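Side-chain contacts in amidase, hydantoinase/carbamoylase family (Paraburkholderia phymatum, PDB 6C0D), which probably hydrolyses N-carbamoyl-L-amino acids as a zinc-dependent, homodimeric amidase of the peptidase M20 family: residues R52-A55 with G56-D60; V249-I252 with A253-D257; L342-H345 with L346-A349; G143-F147 with V148-I152; T236-A239 with I240-D243. One frame throughout, in Å; residues are numbered along the deposited sequence.

Contact 1 of 5, residues R52-A55 with G56-D60; sequences RWLA and GRMTD. With EDO (1,2-ethanediol), chain L.
Trp53 and Arg57, one turn apart near the C-terminal end of helix 45-60, illustrate how an i/i+4 pair can join an aromatic face to the aliphatic part of a charged side chain. The interaction is a CH-pi contact: Arg57 CG lies over one face of the indole, 3.8 Å from the centroid of the Trp53 six-membered ring and displaced toward its rim. Trp53 CG stands anti to the backbone N (chi1 169°), which swings the indole along the helix toward the following turn. Arg57 answers with a chain bent at both chi2 and chi3, and its guanidinium is turned 42° from the indole plane instead of stacking flat on it.

Charge pairing comes second. Arg57 NE makes a salt bridge with Asp24 of helix 18-30, while Arg57 NH1 reaches Asp60 OD2 in the guanidinium plane at 3.3 Å, a weak hydrogen bond within a salt bridge. Two carboxylates thus hold the group from different nitrogens, which probably offsets the nearby charge of Arg113.

Apolar packing occupies the buried side. The extended Met58 brings its methyl CE to 3.8 Å from Leu54 CG, and both residues pack on helix 102-117 and on Val73 of strand 73-76. The regular i to i+4 backbone bonds run beneath all of this, including Met58 N to Leu54 O at 2.9 Å. Beside the guanidinium, a 1,2-ethanediol molecule, probably from the crystallisation liquor, takes a weak, long hydrogen bond through its O1 from Arg57 NH2, 3.5 Å away.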
loop_
_atom_site.group_PDB
_atom_site.type_symbol
_atom_site.label_atom_id
_atom_site.label_comp_id
_atom_site.label_asym_id
_atom_site.label_seq_id
_atom_site.Cartn_x
_atom_site.Cartn_y
_atom_site.Cartn_z
ATOM N N ARG A 52 27.702 32.456 2.017
ATOM C CA ARG A 52 28.799 33.406 2.147
ATOM C C ARG A 52 29.394 33.735 0.785
ATOM O O ARG A 52 29.671 34.905 0.486
ATOM C CB ARG A 52 29.859 32.854 3.097
ATOM C CG ARG A 52 29.381 32.808 4.535
ATOM C CD ARG A 52 30.361 32.095 5.450
ATOM N NE ARG A 52 29.881 32.139 6.824
ATOM C CZ ARG A 52 30.184 31.236 7.748
ATOM N NH1 ARG A 52 30.964 30.207 7.437
ATOM N NH2 ARG A 52 29.701 31.357 8.975
ATOM N N TRP A 53 29.579 32.722 -0.065
ATOM C CA TRP A 53 30.064 32.981 -1.416
ATOM C C TRP A 53 29.103 33.898 -2.160
ATOM O O TRP A 53 29.517 34.887 -2.777
ATOM C CB TRP A 53 30.254 31.666 -2.176
ATOM C CG TRP A 53 30.495 31.890 -3.642
ATOM C CD1 TRP A 53 31.688 32.185 -4.244
ATOM C CD2 TRP A 53 29.516 31.856 -4.690
ATOM N NE1 TRP A 53 31.508 32.341 -5.597
ATOM C CE2 TRP A 53 30.187 32.139 -5.898
ATOM C CE3 TRP A 53 28.141 31.603 -4.725
ATOM C CZ2 TRP A 53 29.528 32.184 -7.126
ATOM C CZ3 TRP A 53 27.486 31.643 -5.952
ATOM C CH2 TRP A 53 28.181 31.933 -7.133
ATOM N N LEU A 54 27.806 33.596 -2.084
ATOM C CA LEU A 54 26.813 34.396 -2.792
ATOM C C LEU A 54 26.815 35.842 -2.311
ATOM O O LEU A 54 26.725 36.777 -3.117
ATOM C CB LEU A 54 25.431 33.779 -2.611
ATOM C CG LEU A 54 24.310 34.541 -3.293
ATOM C CD1 LEU A 54 24.519 34.520 -4.815
ATOM C CD2 LEU A 54 22.970 33.937 -2.901
ATOM N N ALA A 55 26.901 36.049 -0.998
ATOM C CA ALA A 55 26.919 37.415 -0.490
ATOM C C ALA A 55 28.148 38.156 -0.998
ATOM O O ALA A 55 28.079 39.351 -1.309
ATOM C CB ALA A 55 26.873 37.404 1.040
ATOM N N GLY A 56 29.279 37.454 -1.111
ATOM C CA GLY A 56 30.468 38.075 -1.671
ATOM C C GLY A 56 30.286 38.478 -3.122
ATOM O O GLY A 56 30.742 39.546 -3.540
ATOM N N ARG A 57 29.622 37.626 -3.910
ATOM C CA ARG A 57 29.355 37.960 -5.309
ATOM C C ARG A 57 28.425 39.163 -5.418
ATOM O O ARG A 57 28.589 40.004 -6.313
ATOM C CB ARG A 57 28.745 36.765 -6.054
ATOM C CG ARG A 57 29.692 35.581 -6.229
ATOM C CD ARG A 57 30.946 36.004 -7.021
ATOM N NE ARG A 57 30.724 36.007 -8.470
ATOM C CZ ARG A 57 31.286 36.872 -9.309
ATOM N NH1 ARG A 57 32.083 37.835 -8.849
ATOM N NH2 ARG A 57 31.045 36.782 -10.609
ATOM N N MET A 58 27.413 39.235 -4.545
ATOM C CA MET A 58 26.546 40.407 -4.522
ATOM C C MET A 58 27.335 41.657 -4.176
ATOM O O MET A 58 27.111 42.728 -4.756
ATOM C CB MET A 58 25.416 40.206 -3.517
ATOM C CG MET A 58 24.442 39.088 -3.900
ATOM S SD MET A 58 23.207 38.897 -2.588
ATOM C CE MET A 58 22.115 37.657 -3.263
ATOM N N THR A 59 28.246 41.545 -3.206
ATOM C CA THR A 59 29.083 42.679 -2.853
ATOM C C THR A 59 29.952 43.091 -4.032
ATOM O O THR A 59 30.043 44.279 -4.356
ATOM C CB THR A 59 29.934 42.339 -1.633
ATOM O OG1 THR A 59 29.065 42.095 -0.520
ATOM C CG2 THR A 59 30.882 43.489 -1.310
ATOM N N ASP A 60 30.575 42.109 -4.704
ATOM C CA ASP A 60 31.362 42.395 -5.902
ATOM C C ASP A 60 30.543 43.156 -6.931
ATOM O O ASP A 60 31.069 44.005 -7.655
ATOM C CB ASP A 60 31.875 41.102 -6.548
ATOM C CG ASP A 60 32.878 40.352 -5.687
ATOM O OD1 ASP A 60 33.496 40.968 -4.797
ATOM O OD2 ASP A 60 33.042 39.136 -5.926
HETATM C C1 EDO L . 31.775 40.971 -12.566
HETATM O O1 EDO L . 32.229 39.737 -11.980
HETATM C C2 EDO L . 31.244 41.957 -11.516
HETATM O O2 EDO L . 31.289 41.390 -10.197
#

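Contact 2 of 5, residues V249-I252 with A253-D257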
loop_
_atom_site.group_PDB
_atom_site.type_symbol
_atom_site.label_atom_id
_atom_site.label_comp_id
_atom_site.label_asym_id
_atom_site.label_seq_id
_atom_site.Cartn_x
_atom_site.Cartn_y
_atom_site.Cartn_z
ATOM N N VAL A 249 -11.312 1.142 -4.831
ATOM C CA VAL A 249 -11.023 1.138 -6.264
ATOM C C VAL A 249 -12.223 1.647 -7.049
ATOM O O VAL A 249 -12.095 2.406 -8.021
ATOM C CB VAL A 249 -10.615 -0.291 -6.688
ATOM C CG1 VAL A 249 -10.801 -0.512 -8.176
ATOM C CG2 VAL A 249 -9.186 -0.583 -6.256
ATOM N N ALA A 250 -13.425 1.218 -6.648
ATOM C CA ALA A 250 -14.634 1.709 -7.310
ATOM C C ALA A 250 -14.774 3.216 -7.115
ATOM O O ALA A 250 -15.192 3.943 -8.024
ATOM C CB ALA A 250 -15.867 0.998 -6.742
ATOM N N PHE A 251 -14.433 3.697 -5.929
ATOM C CA PHE A 251 -14.585 5.116 -5.642
ATOM C C PHE A 251 -13.659 5.951 -6.516
ATOM O O PHE A 251 -14.037 7.044 -6.947
ATOM C CB PHE A 251 -14.324 5.374 -4.159
ATOM C CG PHE A 251 -14.855 6.721 -3.673
ATOM C CD1 PHE A 251 -16.090 6.808 -3.046
ATOM C CD2 PHE A 251 -14.141 7.882 -3.905
ATOM C CE1 PHE A 251 -16.593 8.050 -2.611
ATOM C CE2 PHE A 251 -14.651 9.129 -3.483
ATOM C CZ PHE A 251 -15.861 9.200 -2.838
ATOM N N ILE A 252 -12.462 5.450 -6.818
ATOM C CA ILE A 252 -11.551 6.232 -7.651
ATOM C C ILE A 252 -12.181 6.497 -9.009
ATOM O O ILE A 252 -12.041 7.594 -9.566
ATOM C CB ILE A 252 -10.183 5.530 -7.771
ATOM C CG1 ILE A 252 -9.436 5.616 -6.434
ATOM C CG2 ILE A 252 -9.320 6.188 -8.892
ATOM C CD1 ILE A 252 -8.100 4.788 -6.398
ATOM N N ALA A 253 -12.914 5.518 -9.555
ATOM C CA ALA A 253 -13.566 5.762 -10.841
ATOM C C ALA A 253 -14.608 6.866 -10.725
ATOM O O ALA A 253 -14.798 7.639 -11.668
ATOM C CB ALA A 253 -14.209 4.482 -11.390
ATOM N N HIS A 254 -15.316 6.945 -9.587
ATOM C CA HIS A 254 -16.240 8.067 -9.396
ATOM C C HIS A 254 -15.506 9.399 -9.347
ATOM O O HIS A 254 -16.004 10.405 -9.872
ATOM C CB HIS A 254 -17.051 7.887 -8.116
ATOM C CG HIS A 254 -17.955 6.698 -8.147
ATOM N ND1 HIS A 254 -18.409 6.082 -7.003
ATOM C CD2 HIS A 254 -18.478 6.001 -9.181
ATOM C CE1 HIS A 254 -19.172 5.052 -7.330
ATOM N NE2 HIS A 254 -19.236 4.985 -8.645
ATOM N N ILE A 255 -14.350 9.445 -8.679
ATOM C CA ILE A 255 -13.572 10.686 -8.643
ATOM C C ILE A 255 -13.189 11.106 -10.057
ATOM O O ILE A 255 -13.341 12.275 -10.448
ATOM C CB ILE A 255 -12.318 10.512 -7.762
ATOM C CG1 ILE A 255 -12.694 10.367 -6.282
ATOM C CG2 ILE A 255 -11.331 11.710 -7.949
ATOM C CD1 ILE A 255 -11.502 9.952 -5.396
ATOM N N ASP A 256 -12.647 10.162 -10.830
ATOM C CA ASP A 256 -12.193 10.484 -12.184
ATOM C C ASP A 256 -13.339 11.016 -13.029
ATOM O O ASP A 256 -13.161 11.941 -13.832
ATOM C CB ASP A 256 -11.596 9.238 -12.851
ATOM C CG ASP A 256 -10.281 8.792 -12.213
ATOM O OD1 ASP A 256 -9.644 9.613 -11.525
ATOM O OD2 ASP A 256 -9.867 7.616 -12.420
ATOM N N ASP A 257 -14.520 10.424 -12.879
ATOM C CA ASP A 257 -15.666 10.874 -13.655
ATOM C C ASP A 257 -16.079 12.284 -13.245
ATOM O O ASP A 257 -16.263 13.159 -14.099
ATOM C CB ASP A 257 -16.825 9.890 -13.485
ATOM C CG ASP A 257 -18.115 10.398 -14.102
ATOM O OD1 ASP A 257 -18.257 10.312 -15.338
ATOM O OD2 ASP A 257 -18.985 10.891 -13.349
#
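Ile252, Phe251 and Ile255 carry most of this contact in the middle of helix 244-262, where one side of the turn faces helix 299-317 and another faces the second subunit. Phe251 and Ile255 form the apolar i/i+4 pair. Phe251 CE2 meets Ile255 CG1 at 3.6 Å, and Ile255 CD1 sits in the plane of the ring, at its edge, 3.7 Å from Phe251 CD2. The ring reaches forward along the helix because Phe251 CG is anti to the backbone N (chi1 -163°), which puts it beside Ile255. Beneath them Ile255 N donates to Phe251 O at 3.0 Å.

Ile252 is paired with Asp256, the two side chains running alongside each other in the same direction. Ile252 CG2 comes to 3.8 Å from Asp256 OD2, a contact of methyl with carboxylate, while OD1 of that carboxylate accepts a hydrogen bond from the Trp269 indole nitrogen. Asp256 N also donates to Ile252 O, at 2.9 Å. Elsewhere on the turn, Ala250 O lies over the centre of one face of the His254 ring, 3.9 Å above its plane.

Within the fold, Phe251 packs on Leu312 and Val313 of helix 299-317 and meets the ring of Phe226 on strand 210-227. Ile252 and Val249 instead pack on Val249 of the second subunit, though Val249 has two conformers, so this helix joins its neighbouring helix and strand to the dimer interface.

Contact 3 of 5, residues L342-H345 with L346-A349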
loop_
_atom_site.group_PDB
_atom_site.type_symbol
_atom_site.label_atom_id
_atom_site.label_comp_id
_atom_site.label_asym_id
_atom_site.label_seq_id
_atom_site.Cartn_x
_atom_site.Cartn_y
_atom_site.Cartn_z
ATOM N N LEU A 342 3.043 42.930 -14.986
ATOM C CA LEU A 342 4.363 42.292 -15.015
ATOM C C LEU A 342 4.396 41.149 -16.021
ATOM O O LEU A 342 5.365 41.000 -16.775
ATOM C CB LEU A 342 4.748 41.777 -13.623
ATOM C CG LEU A 342 4.968 42.856 -12.522
ATOM C CD1 LEU A 342 5.440 42.182 -11.255
ATOM C CD2 LEU A 342 5.975 43.944 -12.936
ATOM N N GLN A 343 3.350 40.313 -16.028
ATOM C CA GLN A 343 3.275 39.248 -17.034
ATOM C C GLN A 343 3.410 39.816 -18.426
ATOM O O GLN A 343 4.064 39.226 -19.297
ATOM C CB GLN A 343 1.941 38.524 -16.959
ATOM C CG GLN A 343 1.798 37.489 -15.901
ATOM C CD GLN A 343 0.451 36.820 -16.068
ATOM O OE1 GLN A 343 0.177 36.220 -17.118
ATOM N NE2 GLN A 343 -0.415 36.973 -15.070
ATOM N N GLN A 344 2.781 40.962 -18.666
ATOM C CA GLN A 344 2.815 41.495 -20.015
ATOM C C GLN A 344 4.209 42.019 -20.369
ATOM O O GLN A 344 4.652 41.862 -21.510
ATOM C CB GLN A 344 1.732 42.560 -20.179
ATOM C CG GLN A 344 1.583 43.093 -21.583
ATOM C CD GLN A 344 0.845 42.123 -22.503
ATOM O OE1 GLN A 344 0.704 40.931 -22.205
ATOM N NE2 GLN A 344 0.371 42.636 -23.626
ATOM N N HIS A 345 4.938 42.606 -19.405
ATOM C CA HIS A 345 6.352 42.906 -19.664
ATOM C C HIS A 345 7.145 41.645 -19.984
ATOM O O HIS A 345 7.994 41.653 -20.886
ATOM C CB HIS A 345 6.994 43.618 -18.468
ATOM C CG HIS A 345 6.546 45.039 -18.313
ATOM N ND1 HIS A 345 6.923 46.042 -19.185
ATOM C CD2 HIS A 345 5.778 45.626 -17.365
ATOM C CE1 HIS A 345 6.393 47.188 -18.783
ATOM N NE2 HIS A 345 5.691 46.962 -17.684
ATOM N N LEU A 346 6.901 40.554 -19.250
ATOM C CA LEU A 346 7.607 39.308 -19.569
ATOM C C LEU A 346 7.235 38.827 -20.969
ATOM O O LEU A 346 8.104 38.390 -21.729
ATOM C CB LEU A 346 7.291 38.219 -18.541
ATOM C CG LEU A 346 7.798 38.429 -17.106
ATOM C CD1 LEU A 346 7.286 37.311 -16.214
ATOM C CD2 LEU A 346 9.316 38.416 -17.068
ATOM N N ALA A 347 5.941 38.886 -21.318
ATOM C CA ALA A 347 5.508 38.405 -22.627
ATOM C C ALA A 347 6.106 39.243 -23.751
ATOM O O ALA A 347 6.484 38.705 -24.803
ATOM C CB ALA A 347 3.974 38.401 -22.716
ATOM N N GLN A 348 6.175 40.572 -23.565
ATOM C CA GLN A 348 6.784 41.431 -24.581
ATOM C C GLN A 348 8.257 41.090 -24.773
ATOM O O GLN A 348 8.739 41.012 -25.913
ATOM C CB GLN A 348 6.594 42.917 -24.208
ATOM C CG GLN A 348 5.111 43.329 -24.381
ATOM C CD GLN A 348 4.703 44.563 -23.564
ATOM O OE1 GLN A 348 5.429 45.030 -22.696
ATOM N NE2 GLN A 348 3.498 45.051 -23.823
ATOM N N ALA A 349 8.979 40.845 -23.681
ATOM C CA ALA A 349 10.390 40.473 -23.810
ATOM C C ALA A 349 10.539 39.101 -24.452
ATOM O O ALA A 349 11.464 38.876 -25.253
ATOM C CB ALA A 349 11.067 40.483 -22.437
#
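Helix 340-353 is amphipathic: Gln344 and Gln348 lie on its exposed side, Leu342, Leu346 and Ala347 are buried, and this contact spans a single turn of it. On the exposed side Gln344 and Gln348 cross at about a right angle, their amide planes 58° apart. The closest approach joins an amide to an aliphatic carbon: Gln348 NE2 lies 3.5 Å from Gln344 CG, and the two NE2 atoms of these residues remain 4.0 Å apart. The difference in first torsion explains the meeting, since Gln344 CG is anti to the backbone N (chi1 -174°) and leans forward, whereas Gln348 CG is anti to the carbonyl carbon and turns back over the preceding turn.

The imidazole of His345 stands nearly perpendicular to the same Gln348 amide, with His345 ND1 3.9 Å from Gln348 OE1. These are van der Waals contacts, and the hydrogen bonds of the turn are those of the backbone. Ala347 N donates to Gln343 O at 2.8 Å, and Gln348 N to Gln344 O at 2.9 Å.

Leu346 faces the interior, its CG 3.6 Å from Leu342 O. Both leucines pack on Cys379 of strand 378-384 and against helix 399-419, through Ile416 for Leu342 and Ala412 for Leu346. Gln343 and Ala347 lean on His360 and Trp358 of strand 358-363, so the helix covers strands on its buried side and borders helix 399-419.

Contact 4 of 5, residues G143-F147 with V148-I152; sequences GSRSF and VGDAI
Arg145 lies along the turn that ends helix 142-148, its guanidinium edge turned to the carbonyl of Ala151. Arg145 NH2 donates to Ala151 O at 3.2 Å with a straight N-H (163°); the oxygen lies in the guanidinium plane, and the nitrogen sits on a lone pair in the carbonyl plane. A bend at chi3 (54°) brings the group round to this position. A water accepts from Arg145 NE and donates to Ala151 O at 2.7 Å, adding a second link between the same two residues. The other end of the guanidinium is held by Ser139 OG and Ser140 O through NH1, and NH2 also serves Ser155, so its rotation is well fixed.

Under this polar arm Ile152 folds back on the helix. Its two branches divide the work: CG2 lies 3.9 Å from Arg145 CB, and CD1 lies 3.8 Å from Ser146 OG, a hydroxyl bonded to Arg181. The reversal itself is a Schellman motif. Gly149, with positive phi, donates to Ser146 O at 3.2 Å from above the carbonyl plane, and Asp150 N makes a weak bond to Arg145 O at 2.9 Å.

Phe147 and Val148 cross at about a right angle and diverge into different surroundings, Phe147 to Trp131 and Leu184, Val148 to Val371. The turn thereby links helix 142-148, packed beside helix 368-372, to helix 153-158, for which Ile152 is the N-cap residue.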
loop_
_atom_site.group_PDB
_atom_site.type_symbol
_atom_site.label_atom_id
_atom_site.label_comp_id
_atom_site.label_asym_id
_atom_site.label_seq_id
_atom_site.Cartn_x
_atom_site.Cartn_y
_atom_site.Cartn_z
ATOM N N GLY A 143 11.860 32.022 4.468
ATOM C CA GLY A 143 12.479 33.274 4.060
ATOM C C GLY A 143 11.492 34.269 3.473
ATOM O O GLY A 143 11.499 35.455 3.829
ATOM N N SER A 144 10.652 33.816 2.539
ATOM C CA SER A 144 9.708 34.754 1.937
ATOM C C SER A 144 8.629 35.167 2.938
ATOM O O SER A 144 8.186 36.321 2.917
ATOM C CB SER A 144 9.095 34.170 0.657
ATOM O OG SER A 144 8.578 32.863 0.858
ATOM N N ARG A 145 8.230 34.265 3.838
ATOM C CA ARG A 145 7.314 34.630 4.917
ATOM C C ARG A 145 7.927 35.695 5.821
ATOM O O ARG A 145 7.261 36.669 6.199
ATOM C CB ARG A 145 6.948 33.387 5.738
ATOM C CG ARG A 145 6.003 32.408 5.051
ATOM C CD ARG A 145 6.154 31.002 5.650
ATOM N NE ARG A 145 5.995 30.989 7.108
ATOM C CZ ARG A 145 6.562 30.097 7.915
ATOM N NH1 ARG A 145 7.335 29.139 7.415
ATOM N NH2 ARG A 145 6.366 30.169 9.228
ATOM N N SER A 146 9.191 35.499 6.211
ATOM C CA SER A 146 9.874 36.477 7.055
ATOM C C SER A 146 9.963 37.827 6.364
ATOM O O SER A 146 9.718 38.867 6.979
ATOM C CB SER A 146 11.275 35.981 7.405
ATOM O OG SER A 146 11.999 36.970 8.117
ATOM N N PHE A 147 10.307 37.820 5.080
ATOM C CA PHE A 147 10.464 39.056 4.317
ATOM C C PHE A 147 9.174 39.872 4.291
ATOM O O PHE A 147 9.180 41.078 4.578
ATOM C CB PHE A 147 10.915 38.700 2.903
ATOM C CG PHE A 147 11.091 39.884 1.998
ATOM C CD1 PHE A 147 12.087 40.816 2.245
ATOM C CD2 PHE A 147 10.278 40.046 0.883
ATOM C CE1 PHE A 147 12.262 41.903 1.399
ATOM C CE2 PHE A 147 10.440 41.125 0.041
ATOM C CZ PHE A 147 11.436 42.060 0.297
ATOM N N VAL A 148 8.044 39.233 3.959
ATOM C CA VAL A 148 6.783 39.974 3.868
ATOM C C VAL A 148 6.132 40.200 5.218
ATOM O O VAL A 148 5.076 40.846 5.286
ATOM C CB VAL A 148 5.774 39.281 2.924
ATOM C CG1 VAL A 148 6.417 39.030 1.551
ATOM C CG2 VAL A 148 5.259 37.988 3.518
ATOM N N GLY A 149 6.724 39.702 6.299
ATOM C CA GLY A 149 6.143 39.933 7.608
ATOM C C GLY A 149 5.027 38.989 7.992
ATOM O O GLY A 149 4.295 39.279 8.941
ATOM N N ASP A 150 4.858 37.875 7.275
ATOM C CA ASP A 150 3.948 36.822 7.708
ATOM C C ASP A 150 4.449 36.208 9.018
ATOM O O ASP A 150 5.605 36.383 9.416
ATOM C CB ASP A 150 3.812 35.737 6.632
ATOM C CG ASP A 150 2.984 36.184 5.423
ATOM O OD1 ASP A 150 2.330 37.245 5.481
ATOM O OD2 ASP A 150 2.990 35.460 4.395
ATOM N N ALA A 151 3.566 35.474 9.696
ATOM C CA ALA A 151 3.903 34.920 11.006
ATOM C C ALA A 151 5.006 33.867 10.898
ATOM O O ALA A 151 4.908 32.927 10.101
ATOM C CB ALA A 151 2.663 34.311 11.659
ATOM N N ILE A 152 6.064 34.034 11.699
ATOM C CA ILE A 152 7.162 33.075 11.760
ATOM C C ILE A 152 7.574 32.744 13.186
ATOM O O ILE A 152 8.483 31.933 13.382
ATOM C CB ILE A 152 8.395 33.557 10.964
ATOM C CG1 ILE A 152 9.007 34.791 11.628
ATOM C CG2 ILE A 152 8.041 33.850 9.497
ATOM C CD1 ILE A 152 10.344 35.215 11.053
HETATM O O HOH W 1 3.442 32.439 7.893
#

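Contact 5 of 5, residues T236-A239 with I240-D243; sequences TPMA and IRRD
Arg241 lies with one face of its guanidinium under the sulfur of Met238, in a loop that leads through a short 3-10 turn to the N-terminus of helix 244-262. Met238 SD sits 3.6 Å from Arg241 CZ, over the plane but offset toward the rim. The bend at chi2 of Met238 (-60°) brings SD back over the group, whereas the arginine chain is extended from CG to NE.

The edge of the same guanidinium grips one oxygen side-on. Arg241 NH2 donates to Thr236 O at 2.9 Å and lies in that carbonyl's plane; Arg241 NE reaches the same oxygen at 3.0 Å from above the carbonyl plane. NH2 also serves Ala233 O, and NH1 bonds Thr270 of the second subunit, so the guanidinium ties the loop to itself and to the dimer partner through hydrogen bonds. The 3-10 turn supplies the bend, with Ile240 N bonded to Pro237 O at 3.2 Å.

Apolar carbons fill in behind. Ile240 CD1 lies 3.7 Å from Pro237 CD, and Thr236 CG2 touches Arg241 CG at 3.8 Å. Met238 and Arg241 further pack on Thr267 and Trp269 of the second subunit. Asp243, the N-cap residue, turns OD1 to the backbone N of Ala246. Across the bend, one water donates to both Ala239 O and Arg241 O, lying 2.8 Å from the latter.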
loop_
_atom_site.group_PDB
_atom_site.type_symbol
_atom_site.label_atom_id
_atom_site.label_comp_id
_atom_site.label_asym_id
_atom_site.label_seq_id
_atom_site.Cartn_x
_atom_site.Cartn_y
_atom_site.Cartn_z
ATOM N N THR A 236 -15.318 -16.924 2.466
ATOM C CA THR A 236 -16.380 -15.919 2.470
ATOM C C THR A 236 -16.966 -15.732 1.073
ATOM O O THR A 236 -16.259 -15.236 0.182
ATOM C CB THR A 236 -15.852 -14.587 2.985
ATOM O OG1 THR A 236 -15.267 -14.793 4.273
ATOM C CG2 THR A 236 -17.019 -13.573 3.114
ATOM N N PRO A 237 -18.237 -16.082 0.838
ATOM C CA PRO A 237 -18.807 -15.921 -0.507
ATOM C C PRO A 237 -18.780 -14.459 -0.930
ATOM O O PRO A 237 -18.887 -13.556 -0.100
ATOM C CB PRO A 237 -20.248 -16.429 -0.354
ATOM C CG PRO A 237 -20.219 -17.320 0.874
ATOM C CD PRO A 237 -19.191 -16.709 1.780
ATOM N N MET A 238 -18.648 -14.238 -2.244
ATOM C CA MET A 238 -18.546 -12.871 -2.765
ATOM C C MET A 238 -19.743 -12.032 -2.356
ATOM O O MET A 238 -19.610 -10.825 -2.105
ATOM C CB MET A 238 -18.434 -12.889 -4.289
ATOM C CG MET A 238 -17.171 -13.580 -4.816
ATOM S SD MET A 238 -15.627 -12.809 -4.235
ATOM C CE MET A 238 -15.589 -11.328 -5.258
ATOM N N ALA A 239 -20.926 -12.653 -2.294
ATOM C CA ALA A 239 -22.160 -11.893 -2.111
ATOM C C ALA A 239 -22.238 -11.230 -0.744
ATOM O O ALA A 239 -22.942 -10.226 -0.587
ATOM C CB ALA A 239 -23.371 -12.811 -2.318
ATOM N N ILE A 240 -21.566 -11.769 0.270
ATOM C CA ILE A 240 -21.703 -11.206 1.610
ATOM C C ILE A 240 -20.481 -10.385 2.016
ATOM O O ILE A 240 -20.356 -10.007 3.187
ATOM C CB ILE A 240 -22.021 -12.293 2.651
ATOM C CG1 ILE A 240 -20.847 -13.253 2.834
ATOM C CG2 ILE A 240 -23.296 -13.057 2.248
ATOM C CD1 ILE A 240 -21.090 -14.347 3.865
ATOM N N ARG A 241 -19.611 -10.041 1.069
ATOM C CA ARG A 241 -18.386 -9.328 1.414
ATOM C C ARG A 241 -18.610 -7.836 1.597
ATOM O O ARG A 241 -19.516 -7.240 1.017
ATOM C CB ARG A 241 -17.323 -9.532 0.334
ATOM C CG ARG A 241 -16.768 -10.935 0.393
ATOM C CD ARG A 241 -15.689 -11.143 -0.649
ATOM N NE ARG A 241 -15.242 -12.532 -0.533
ATOM C CZ ARG A 241 -14.083 -12.969 -0.984
ATOM N NH1 ARG A 241 -13.261 -12.118 -1.605
ATOM N NH2 ARG A 241 -13.771 -14.265 -0.831
ATOM N N ARG A 242 -17.734 -7.240 2.400
ATOM C CA ARG A 242 -17.650 -5.798 2.592
ATOM C C ARG A 242 -16.172 -5.438 2.426
ATOM O O ARG A 242 -15.494 -5.053 3.375
ATOM C CB ARG A 242 -18.189 -5.386 3.957
ATOM C CG ARG A 242 -19.658 -5.781 4.174
ATOM C CD ARG A 242 -19.880 -6.263 5.585
ATOM N NE ARG A 242 -21.299 -6.401 5.900
ATOM C CZ ARG A 242 -22.048 -5.402 6.350
ATOM N NH1 ARG A 242 -21.495 -4.213 6.525
ATOM N NH2 ARG A 242 -23.337 -5.594 6.630
ATOM N N ASP A 243 -15.678 -5.617 1.205
ATOM C CA ASP A 243 -14.261 -5.483 0.888
ATOM C C ASP A 243 -13.907 -4.000 0.782
ATOM O O ASP A 243 -14.320 -3.315 -0.155
ATOM C CB ASP A 243 -13.981 -6.246 -0.408
ATOM C CG ASP A 243 -12.517 -6.278 -0.789
ATOM O OD1 ASP A 243 -11.797 -5.261 -0.595
ATOM O OD2 ASP A 243 -12.122 -7.319 -1.376
HETATM O O HOH W 2 -22.224 -7.730 0.455
#

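Overall arrangement
All five contacts are local and partly buried, yet their chemistry follows their place. Contacts 1, 2 and 3 each span one helical turn: a partly exposed indole-arginine pair beside a buried Leu-Met pair in contact 1, a buried phenyl-isoleucine pair in contact 2, and exposed crossing glutamines over buried leucines in contact 3. Contacts 4 and 5 lie where regular structure ends or begins, and in both an arginine donates to a backbone carbonyl. Contact 4 is nearest the chain's centre, whereas contact 5 is farthest out. Contacts 2 and 5, with centres about 21 Å apart, belong to helix 244-262 and the loop leading into it, and both meet the second subunit.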